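Local coordinates for holo-[acyl-carrier-protein] synthase (Thermotoga maritima, PDB 5XUM) that belongs to the 4'-phosphopantetheinyl transferase superfamily, as a holo-[acyl-carrier-protein] synthase of the AcpS type, at residues A[121-126]-A[150-155]. Sequence-based numbering, arbitrary orientation.
Sequences SFLRKR and KLLESS
F122 reaches from helix 120-126 to the end of helix 145-154, where S155 lies over the rim of one face of its ring. The OG of S155 sits above the plane, 3.6 Å from F122 CE1, and S155 CB comes equally close to that carbon, so both side-chain atoms of the serine touch the CE1 corner. CB of F122 points toward the second segment, and with CG anti to the backbone N (chi1 175°) the ring extends far enough to meet S155. R126, four residues on, lies on the opposite face, also toward the rim: F122 CE1 is over the centre of the guanidinium, 3.3 Å above its plane. R126 NH2 also donates to F122 O (2.9 Å), meeting a lone pair in the carbonyl plane, which ties the guanidinium to the backbone of the very residue whose ring it lies against. The phenyl thus lies between an arginine and a serine.

The closest packing is this meeting of phenyl and serine. The buried leucines sit slightly farther apart but are backed by the sheet: L152 CD2 approaches the ring edge near its plane, 4.3 Å from F122 CE2, and meets L123 CD2 at 4.1 Å, the two side chains crossing at about a right angle. The exposed R126 marks the loose, solvent-facing side, where the closest approach is R126 CD to L151 CD2, 4.5 Å.

Two helices here pack side by side on one face of the antiparallel sheet of strands 128-132, 137-140, 114-117 and 158-162, joined by few side chains and no hydrogen bond, with only 196 Å² buried. V116 on strand 114-117 lies beneath the L123–L152 pair, L123 continues onto V129 and W137, and C157, in the loop before strand 158-162, touches both F122 and L152.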
loop_
_atom_site.group_PDB
_atom_site.type_symbol
_atom_site.label_atom_id
_atom_site.label_comp_id
_atom_site.label_asym_id
_atom_site.label_seq_id
_atom_site.Cartn_x
_atom_site.Cartn_y
_atom_site.Cartn_z
ATOM N N SER A 121 33.041 16.750 1.852
ATOM C CA SER A 121 33.764 16.482 0.610
ATOM C C SER A 121 33.786 14.993 0.257
ATOM O O SER A 121 33.605 14.628 -0.906
ATOM C CB SER A 121 35.190 17.033 0.694
ATOM O OG SER A 121 35.870 16.873 -0.537
ATOM N N PHE A 122 34.005 14.146 1.264
ATOM C CA PHE A 122 33.978 12.690 1.101
ATOM C C PHE A 122 32.642 12.213 0.529
ATOM O O PHE A 122 32.610 11.364 -0.365
ATOM C CB PHE A 122 34.254 12.002 2.445
ATOM C CG PHE A 122 34.129 10.498 2.408
ATOM C CD1 PHE A 122 35.243 9.698 2.170
ATOM C CD2 PHE A 122 32.900 9.879 2.630
ATOM C CE1 PHE A 122 35.132 8.315 2.143
ATOM C CE2 PHE A 122 32.782 8.495 2.602
ATOM C CZ PHE A 122 33.900 7.712 2.357
ATOM N N LEU A 123 31.550 12.768 1.052
ATOM C CA LEU A 123 30.201 12.345 0.674
ATOM C C LEU A 123 29.783 12.840 -0.707
ATOM O O LEU A 123 29.143 12.102 -1.455
ATOM C CB LEU A 123 29.179 12.778 1.732
ATOM C CG LEU A 123 29.335 12.226 3.156
ATOM C CD1 LEU A 123 28.369 12.926 4.103
ATOM C CD2 LEU A 123 29.148 10.716 3.218
ATOM N N ARG A 124 30.152 14.078 -1.040
ATOM C CA ARG A 124 29.778 14.690 -2.323
ATOM C C ARG A 124 30.460 14.048 -3.532
ATOM O O ARG A 124 29.940 14.113 -4.648
ATOM C CB ARG A 124 30.032 16.200 -2.310
ATOM C CG ARG A 124 29.073 16.974 -1.422
ATOM C CD ARG A 124 29.121 18.470 -1.691
ATOM N NE ARG A 124 28.413 19.227 -0.658
ATOM C CZ ARG A 124 27.108 19.492 -0.669
ATOM N NH1 ARG A 124 26.568 20.187 0.324
ATOM N NH2 ARG A 124 26.337 19.067 -1.663
ATOM N N LYS A 125 31.622 13.436 -3.302
ATOM C CA LYS A 125 32.334 12.686 -4.337
ATOM C C LYS A 125 31.580 11.412 -4.708
ATOM O O LYS A 125 31.610 10.976 -5.860
ATOM C CB LYS A 125 33.736 12.297 -3.860
ATOM C CG LYS A 125 34.729 13.438 -3.735
ATOM C CD LYS A 125 36.004 12.943 -3.071
ATOM C CE LYS A 125 36.839 14.093 -2.535
ATOM N NZ LYS A 125 38.067 13.600 -1.853
ATOM N N ARG A 126 30.906 10.828 -3.721
ATOM C CA ARG A 126 30.289 9.513 -3.868
ATOM C C ARG A 126 28.769 9.563 -4.018
ATOM O O ARG A 126 28.194 8.772 -4.768
ATOM C CB ARG A 126 30.684 8.618 -2.689
ATOM C CG ARG A 126 32.164 8.267 -2.659
ATOM C CD ARG A 126 32.628 7.872 -1.267
ATOM N NE ARG A 126 34.041 7.485 -1.251
ATOM C CZ ARG A 126 35.063 8.336 -1.187
ATOM N NH1 ARG A 126 36.306 7.872 -1.176
ATOM N NH2 ARG A 126 34.854 9.647 -1.132
ATOM N N LYS A 150 29.135 -0.571 5.750
ATOM C CA LYS A 150 30.505 -1.067 5.637
ATOM C C LYS A 150 31.405 -0.078 4.888
ATOM O O LYS A 150 32.587 0.064 5.214
ATOM C CB LYS A 150 30.507 -2.431 4.938
ATOM C CG LYS A 150 31.820 -3.195 5.020
ATOM C CD LYS A 150 31.798 -4.409 4.105
ATOM C CE LYS A 150 33.140 -5.122 4.095
ATOM N NZ LYS A 150 33.174 -6.219 3.088
ATOM N N LEU A 151 30.837 0.596 3.891
ATOM C CA LEU A 151 31.561 1.592 3.104
ATOM C C LEU A 151 31.900 2.828 3.939
ATOM O O LEU A 151 32.998 3.372 3.830
ATOM C CB LEU A 151 30.751 1.980 1.857
ATOM C CG LEU A 151 31.336 2.947 0.817
ATOM C CD1 LEU A 151 30.850 2.584 -0.574
ATOM C CD2 LEU A 151 31.004 4.401 1.135
ATOM N N LEU A 152 30.953 3.258 4.772
ATOM C CA LEU A 152 31.112 4.474 5.570
ATOM C C LEU A 152 32.031 4.286 6.775
ATOM O O LEU A 152 32.837 5.166 7.085
ATOM C CB LEU A 152 29.750 5.008 6.024
ATOM C CG LEU A 152 28.752 5.460 4.953
ATOM C CD1 LEU A 152 27.364 5.577 5.564
ATOM C CD2 LEU A 152 29.168 6.766 4.288
ATOM N N GLU A 153 31.905 3.142 7.447
ATOM C CA GLU A 153 32.706 2.835 8.638
ATOM C C GLU A 153 34.185 2.601 8.319
ATOM O O GLU A 153 35.035 2.682 9.209
ATOM C CB GLU A 153 32.123 1.636 9.395
ATOM C CG GLU A 153 30.846 1.949 10.165
ATOM C CD GLU A 153 30.241 0.734 10.849
ATOM O OE1 GLU A 153 30.528 -0.411 10.432
ATOM O OE2 GLU A 153 29.463 0.925 11.808
ATOM N N SER A 154 34.478 2.313 7.050
ATOM C CA SER A 154 35.854 2.198 6.562
ATOM C C SER A 154 36.567 3.547 6.630
ATOM O O SER A 154 37.769 3.610 6.892
ATOM C CB SER A 154 35.870 1.676 5.124
ATOM O OG SER A 154 35.333 0.369 5.047
ATOM N N SER A 155 35.813 4.615 6.381
ATOM C CA SER A 155 36.289 5.982 6.551
ATOM C C SER A 155 35.871 6.502 7.929
ATOM O O SER A 155 35.524 5.717 8.816
ATOM C CB SER A 155 35.719 6.871 5.443
ATOM O OG SER A 155 36.093 8.227 5.622
#